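Local coordinates for alpha-galactosidase (PDB 3A5V), which probably hydrolyses alpha-galactosidic bonds to release terminal galactose, as a tetrameric, N-glycosylated family 27 glycoside hydrolase, at residues 291-296 with 316-321; 323-328 with 388-393. All blocks are in the same frame, centred on the assembly; numbering follows the deposited sequence. Where two conformers were deposited one is given.

Interaction 1: residues 291-296 with 316-321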
loop_
_atom_site.group_PDB
_atom_site.type_symbol
_atom_site.label_atom_id
_atom_site.label_comp_id
_atom_site.label_asym_id
_atom_site.label_seq_id
_atom_site.Cartn_x
_atom_site.Cartn_y
_atom_site.Cartn_z
ATOM N N ILE A 291 -35.234 -15.743 0.414
ATOM C CA ILE A 291 -34.618 -16.157 -0.851
ATOM C C ILE A 291 -35.024 -15.212 -1.991
ATOM O O ILE A 291 -34.188 -14.823 -2.796
ATOM C CB ILE A 291 -34.946 -17.643 -1.194
ATOM C CG1 ILE A 291 -34.312 -18.581 -0.147
ATOM C CG2 ILE A 291 -34.504 -18.004 -2.651
ATOM C CD1 ILE A 291 -34.889 -19.999 -0.157
ATOM N N ALA A 292 -36.301 -14.820 -2.025
ATOM C CA ALA A 292 -36.782 -13.878 -3.043
ATOM C C ALA A 292 -36.065 -12.521 -3.016
ATOM O O ALA A 292 -36.011 -11.819 -4.027
ATOM C CB ALA A 292 -38.305 -13.689 -2.903
ATOM N N VAL A 293 -35.533 -12.131 -1.854
ATOM C CA VAL A 293 -34.724 -10.897 -1.800
ATOM C C VAL A 293 -33.402 -11.097 -2.551
ATOM O O VAL A 293 -33.007 -10.257 -3.364
ATOM C CB VAL A 293 -34.450 -10.442 -0.326
ATOM C CG1 VAL A 293 -33.342 -9.355 -0.279
ATOM C CG2 VAL A 293 -35.744 -9.948 0.325
ATOM N N ASN A 294 -32.724 -12.214 -2.271
ATOM C CA ASN A 294 -31.464 -12.559 -2.941
ATOM C C ASN A 294 -31.663 -12.703 -4.454
ATOM O O ASN A 294 -30.827 -12.272 -5.256
ATOM C CB ASN A 294 -30.880 -13.856 -2.327
ATOM C CG ASN A 294 -29.536 -14.275 -2.967
ATOM O OD1 ASN A 294 -29.490 -15.189 -3.787
ATOM N ND2 ASN A 294 -28.442 -13.610 -2.572
ATOM N N GLN A 295 -32.811 -13.262 -4.827
ATOM C CA GLN A 295 -33.112 -13.590 -6.225
ATOM C C GLN A 295 -33.908 -12.481 -6.919
ATOM O O GLN A 295 -34.405 -12.671 -8.034
ATOM C CB GLN A 295 -33.883 -14.921 -6.273
ATOM C CG GLN A 295 -33.043 -16.095 -5.741
ATOM C CD GLN A 295 -31.845 -16.399 -6.634
ATOM O OE1 GLN A 295 -32.015 -16.796 -7.792
ATOM N NE2 GLN A 295 -30.621 -16.197 -6.109
ATOM N N ASP A 296 -34.023 -11.329 -6.262
ATOM C CA ASP A 296 -34.815 -10.207 -6.800
ATOM C C ASP A 296 -34.389 -9.724 -8.195
ATOM O O ASP A 296 -33.196 -9.549 -8.471
ATOM C CB ASP A 296 -34.811 -9.022 -5.823
ATOM C CG ASP A 296 -35.629 -7.858 -6.336
ATOM O OD1 ASP A 296 -36.871 -7.907 -6.224
ATOM O OD2 ASP A 296 -35.028 -6.908 -6.883
ATOM N N GLY A 316 -32.080 -1.205 0.345
ATOM C CA GLY A 316 -31.886 -1.463 -1.071
ATOM C C GLY A 316 -33.173 -1.578 -1.860
ATOM O O GLY A 316 -34.199 -1.930 -1.317
ATOM N N ASN A 317 -33.126 -1.285 -3.151
ATOM C CA ASN A 317 -34.312 -1.486 -3.992
ATOM C C ASN A 317 -34.583 -2.940 -4.336
ATOM O O ASN A 317 -33.643 -3.738 -4.560
ATOM C CB ASN A 317 -34.134 -0.762 -5.331
ATOM C CG ASN A 317 -33.786 0.694 -5.168
ATOM O OD1 ASN A 317 -32.640 1.086 -5.367
ATOM N ND2 ASN A 317 -34.768 1.504 -4.797
ATOM N N LEU A 318 -35.879 -3.242 -4.409
ATOM C CA LEU A 318 -36.399 -4.507 -4.912
ATOM C C LEU A 318 -37.364 -4.195 -6.069
ATOM O O LEU A 318 -37.608 -3.021 -6.379
ATOM C CB LEU A 318 -37.114 -5.269 -3.792
ATOM C CG LEU A 318 -36.314 -5.664 -2.537
ATOM C CD1 LEU A 318 -37.253 -6.255 -1.480
ATOM C CD2 LEU A 318 -35.175 -6.631 -2.873
ATOM N N ALA A 319 -37.896 -5.234 -6.707
ATOM C CA ALA A 319 -38.730 -5.065 -7.911
ATOM C C ALA A 319 -40.025 -4.298 -7.582
ATOM O O ALA A 319 -40.455 -4.256 -6.422
ATOM C CB ALA A 319 -39.058 -6.443 -8.516
ATOM N N ASN A 320 -40.621 -3.663 -8.591
ATOM C CA ASN A 320 -41.950 -3.030 -8.438
ATOM C C ASN A 320 -42.009 -1.951 -7.362
ATOM O O ASN A 320 -42.983 -1.858 -6.583
ATOM C CB ASN A 320 -43.019 -4.095 -8.184
ATOM C CG ASN A 320 -42.961 -5.217 -9.193
ATOM O OD1 ASN A 320 -42.959 -6.399 -8.829
ATOM N ND2 ASN A 320 -42.867 -4.861 -10.469
ATOM N N ASN A 321 -40.952 -1.145 -7.328
ATOM C CA ASN A 321 -40.867 0.006 -6.442
ATOM C C ASN A 321 -40.910 -0.358 -4.948
ATOM O O ASN A 321 -41.343 0.446 -4.123
ATOM C CB ASN A 321 -41.974 1.018 -6.811
ATOM C CG ASN A 321 -41.608 2.439 -6.484
ATOM O OD1 ASN A 321 -40.436 2.815 -6.485
ATOM N ND2 ASN A 321 -42.623 3.255 -6.196
HETATM O O HOH W 1 -32.727 -6.087 -5.850
#
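With CG of Asp296 turned trans to its own backbone N (chi1 -179°), the carboxylate reaches from just past the end of helix 288-294 to the backbone of Leu318 and Ala319, near the end of strand 311-318. There OD1 accepts the amide of Ala319 (N to OD1 2.9 Å) on its syn side, 15° out of the carboxylate plane and at an N-H...O angle of 158°. The same oxygen lies 3.5 Å from CB of Ala319. The other oxygen, OD2, approaches CA of Leu318 at 3.4 Å and accepts the amide of Ser298, two residues further along its own chain. A water bridges OD2 of Asp296 (2.7 Å) and the carbonyl O of Asn317. Both carboxylate oxygens are thus gripped, which limits rotation of the group. Apolar contact flanks it: CD2 of Leu318 sits 3.8 Å from CB of Asp296 and also meets CG1 of Val293, more loosely, at 4.2 Å. A polyether, probably from the crystallisation liquor, lies beside Asp296. Such a joint between the last helix of a (beta/alpha)8 barrel and strand 311-318, next to the edge strand 303-308 of the C-terminal sheet, is the interdomain interface expected of a family 27 alpha-galactosidase.

Interaction 2: residues 323-328 with 388-393. With NAG (2-acetamido-2-deoxy-beta-D-glucopyranose), chain D; NAG (2-acetamido-2-deoxy-beta-D-glucopyranose), chain B.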
loop_
_atom_site.group_PDB
_atom_site.type_symbol
_atom_site.label_atom_id
_atom_site.label_comp_id
_atom_site.label_asym_id
_atom_site.label_seq_id
_atom_site.Cartn_x
_atom_site.Cartn_y
_atom_site.Cartn_z
ATOM N N GLN A 323 -38.819 -1.923 -1.342
ATOM C CA GLN A 323 -37.507 -1.666 -0.713
ATOM C C GLN A 323 -37.226 -2.714 0.331
ATOM O O GLN A 323 -38.124 -3.082 1.096
ATOM C CB GLN A 323 -37.494 -0.290 -0.029
ATOM C CG GLN A 323 -36.084 0.314 0.266
ATOM C CD GLN A 323 -35.420 0.913 -0.977
ATOM O OE1 GLN A 323 -36.010 0.950 -2.053
ATOM N NE2 GLN A 323 -34.178 1.354 -0.834
ATOM N N VAL A 324 -35.985 -3.185 0.387
ATOM C CA VAL A 324 -35.581 -4.029 1.512
ATOM C C VAL A 324 -34.887 -3.132 2.543
ATOM O O VAL A 324 -34.114 -2.240 2.178
ATOM C CB VAL A 324 -34.708 -5.262 1.089
ATOM C CG1 VAL A 324 -33.344 -4.821 0.528
ATOM C CG2 VAL A 324 -34.513 -6.226 2.283
ATOM N N VAL A 325 -35.210 -3.335 3.814
ATOM C CA VAL A 325 -34.604 -2.580 4.910
ATOM C C VAL A 325 -34.175 -3.556 5.987
ATOM O O VAL A 325 -34.950 -4.428 6.388
ATOM C CB VAL A 325 -35.551 -1.474 5.475
ATOM C CG1 VAL A 325 -34.948 -0.786 6.716
ATOM C CG2 VAL A 325 -35.834 -0.419 4.387
ATOM N N ILE A 326 -32.931 -3.423 6.438
ATOM C CA ILE A 326 -32.412 -4.278 7.513
ATOM C C ILE A 326 -31.868 -3.459 8.675
ATOM O O ILE A 326 -30.968 -2.619 8.494
ATOM C CB ILE A 326 -31.282 -5.226 7.016
ATOM C CG1 ILE A 326 -31.756 -6.031 5.798
ATOM C CG2 ILE A 326 -30.820 -6.157 8.147
ATOM C CD1 ILE A 326 -30.672 -6.380 4.838
ATOM N N LEU A 327 -32.396 -3.728 9.870
ATOM C CA LEU A 327 -31.829 -3.192 11.110
ATOM C C LEU A 327 -30.911 -4.255 11.681
ATOM O O LEU A 327 -31.341 -5.379 11.928
ATOM C CB LEU A 327 -32.940 -2.868 12.126
ATOM C CG LEU A 327 -34.046 -1.943 11.610
ATOM C CD1 LEU A 327 -35.254 -2.025 12.550
ATOM C CD2 LEU A 327 -33.519 -0.526 11.486
ATOM N N LEU A 328 -29.649 -3.908 11.881
ATOM C CA LEU A 328 -28.688 -4.893 12.383
ATOM C C LEU A 328 -28.088 -4.387 13.685
ATOM O O LEU A 328 -27.538 -3.274 13.754
ATOM C CB LEU A 328 -27.590 -5.175 11.342
ATOM C CG LEU A 328 -26.493 -6.207 11.651
ATOM C CD1 LEU A 328 -25.930 -6.716 10.324
ATOM C CD2 LEU A 328 -25.373 -5.588 12.476
ATOM N N LEU A 388 -36.943 -6.336 6.664
ATOM C CA LEU A 388 -38.219 -5.715 6.332
ATOM C C LEU A 388 -38.351 -5.507 4.846
ATOM O O LEU A 388 -37.351 -5.218 4.153
ATOM C CB LEU A 388 -38.361 -4.338 7.021
ATOM C CG LEU A 388 -38.037 -4.280 8.522
ATOM C CD1 LEU A 388 -38.041 -2.821 9.012
ATOM C CD2 LEU A 388 -39.008 -5.159 9.337
ATOM N N LYS A 389 -39.585 -5.636 4.360
ATOM C CA LYS A 389 -39.923 -5.190 3.015
ATOM C C LYS A 389 -40.974 -4.083 3.062
ATOM O O LYS A 389 -42.057 -4.260 3.632
ATOM C CB LYS A 389 -40.425 -6.361 2.156
ATOM C CG LYS A 389 -40.713 -5.962 0.693
ATOM C CD LYS A 389 -41.281 -7.146 -0.076
ATOM C CE LYS A 389 -41.647 -6.770 -1.511
ATOM N NZ LYS A 389 -42.163 -7.972 -2.208
ATOM N N PHE A 390 -40.631 -2.946 2.460
ATOM C CA PHE A 390 -41.549 -1.817 2.308
ATOM C C PHE A 390 -42.289 -2.024 1.003
ATOM O O PHE A 390 -41.654 -2.199 -0.044
ATOM C CB PHE A 390 -40.775 -0.487 2.291
ATOM C CG PHE A 390 -40.384 0.013 3.671
ATOM C CD1 PHE A 390 -39.502 -0.713 4.469
ATOM C CD2 PHE A 390 -40.900 1.208 4.155
ATOM C CE1 PHE A 390 -39.141 -0.257 5.773
ATOM C CE2 PHE A 390 -40.555 1.682 5.427
ATOM C CZ PHE A 390 -39.677 0.943 6.250
ATOM N N MET A 391 -43.621 -2.018 1.065
ATOM C CA MET A 391 -44.447 -2.412 -0.083
ATOM C C MET A 391 -44.642 -1.284 -1.094
ATOM O O MET A 391 -45.226 -1.471 -2.157
ATOM C CB MET A 391 -45.792 -2.991 0.392
ATOM C CG MET A 391 -45.646 -4.191 1.309
ATOM S SD MET A 391 -44.806 -5.617 0.559
ATOM C CE MET A 391 -46.097 -6.180 -0.538
ATOM N N ASP A 392 -44.112 -0.113 -0.754
ATOM C CA ASP A 392 -44.102 1.029 -1.647
ATOM C C ASP A 392 -42.896 1.894 -1.273
ATOM O O ASP A 392 -42.161 1.591 -0.320
ATOM C CB ASP A 392 -45.417 1.826 -1.529
ATOM C CG ASP A 392 -45.795 2.571 -2.834
ATOM O OD1 ASP A 392 -44.905 2.921 -3.641
ATOM O OD2 ASP A 392 -47.002 2.795 -3.060
ATOM N N SER A 393 -42.696 2.958 -2.041
ATOM C CA SER A 393 -41.567 3.863 -1.878
ATOM C C SER A 393 -42.050 5.232 -1.411
ATOM O O SER A 393 -43.143 5.668 -1.776
ATOM C CB SER A 393 -40.860 4.017 -3.224
ATOM O OG SER A 393 -39.840 4.991 -3.150
HETATM C C1 NAG D . -50.817 2.823 -1.706
HETATM C C2 NAG D . -50.712 2.129 -3.069
HETATM C C3 NAG D . -50.620 3.128 -4.226
HETATM C C4 NAG D . -51.565 4.331 -4.075
HETATM C C5 NAG D . -51.588 4.853 -2.630
HETATM C C6 NAG D . -52.627 5.958 -2.419
HETATM C C7 NAG D . -49.637 -0.071 -3.038
HETATM C C8 NAG D . -48.340 -0.829 -3.134
HETATM N N2 NAG D . -49.556 1.250 -3.157
HETATM O O3 NAG D . -50.875 2.430 -5.433
HETATM O O4 NAG D . -51.139 5.367 -4.939
HETATM O O5 NAG D . -51.849 3.786 -1.729
HETATM O O6 NAG D . -53.924 5.393 -2.340
HETATM O O7 NAG D . -50.688 -0.678 -2.844
HETATM C C1 NAG B . -50.648 1.584 3.443
HETATM C C2 NAG B . -51.554 2.723 2.940
HETATM C C3 NAG B . -51.939 2.512 1.473
HETATM C C4 NAG B . -50.691 2.295 0.614
HETATM C C5 NAG B . -49.788 1.219 1.246
HETATM C C6 NAG B . -48.481 1.068 0.461
HETATM C C7 NAG B . -53.105 4.014 4.309
HETATM C C8 NAG B . -54.234 3.978 5.303
HETATM N N2 NAG B . -52.747 2.851 3.766
HETATM O O3 NAG B . -52.656 3.628 0.990
HETATM O O4 NAG B . -51.070 1.847 -0.674
HETATM O O5 NAG B . -49.512 1.527 2.592
HETATM O O6 NAG B . -47.735 -0.020 0.951
HETATM O O7 NAG B . -52.571 5.093 4.011
#
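Strands 323-328 and 388-390 run antiparallel, their axes 4.7 Å apart at 146°, with Gln323-Phe390 and Val325-Leu388 as hydrogen-bonded pairs flanking the non-hydrogen-bonded pair Val324-Lys389. The shortest of the four backbone bonds runs from N of Leu388 to O of Val325 (2.8 Å). On the face carrying Val325, Leu388 and Phe390, CG2 of Val325 approaches the phenyl ring obliquely, 3.6 Å from CE1 of Phe390. The ring also meets Trp341 edge-to-face. On the same face, CB of Gln323 packs 4.0 Å from CB of its pair partner Phe390, while the chain of Gln323 bends at chi2 (78°) and carries NE2 away to a hydrogen bond with OG of Ser315. These are the two central strands of the six-stranded antiparallel sheet of the C-terminal beta sandwich; strand 311-318 flanks the first and strand 358-362 the second. The opposite face carries Val324, whose CG2 lies 3.5 Å from O of Leu388, and Lys389, whose extended chain takes NZ to a bound polyether. Farther along that face, Ile326 and Leu328 pack on helix 251-263 of the barrel. Past the strand end, OD1 of Asp392 accepts the amide of Ser393 (2.7 Å). OD2 of Asp392 accepts a hydrogen bond from N2 of the chain D N-acetylglucosamine (3.0 Å).

Interactions 1 and 2 lie about 10 Å apart, centre to centre, and meet through neighbouring strands 311-318 and 322-329 of one sheet; N of Val324 probably donates to O of Gly316. The first contact is partly buried and crosses from barrel to sandwich, so it relies on one carboxylate, a water and a little apolar packing. The second lies within the sandwich, where paired backbone bonds and buried aliphatic and aromatic groups take over; beyond the strand end, the chain at Met391 and Asp392 turns to a glycan instead of to strand 322-329. A single polyether site has Asp296, Leu318, Lys389 and Met391 among its neighbours, so that it borders interaction 1 and the Lys389-Met391 end of interaction 2.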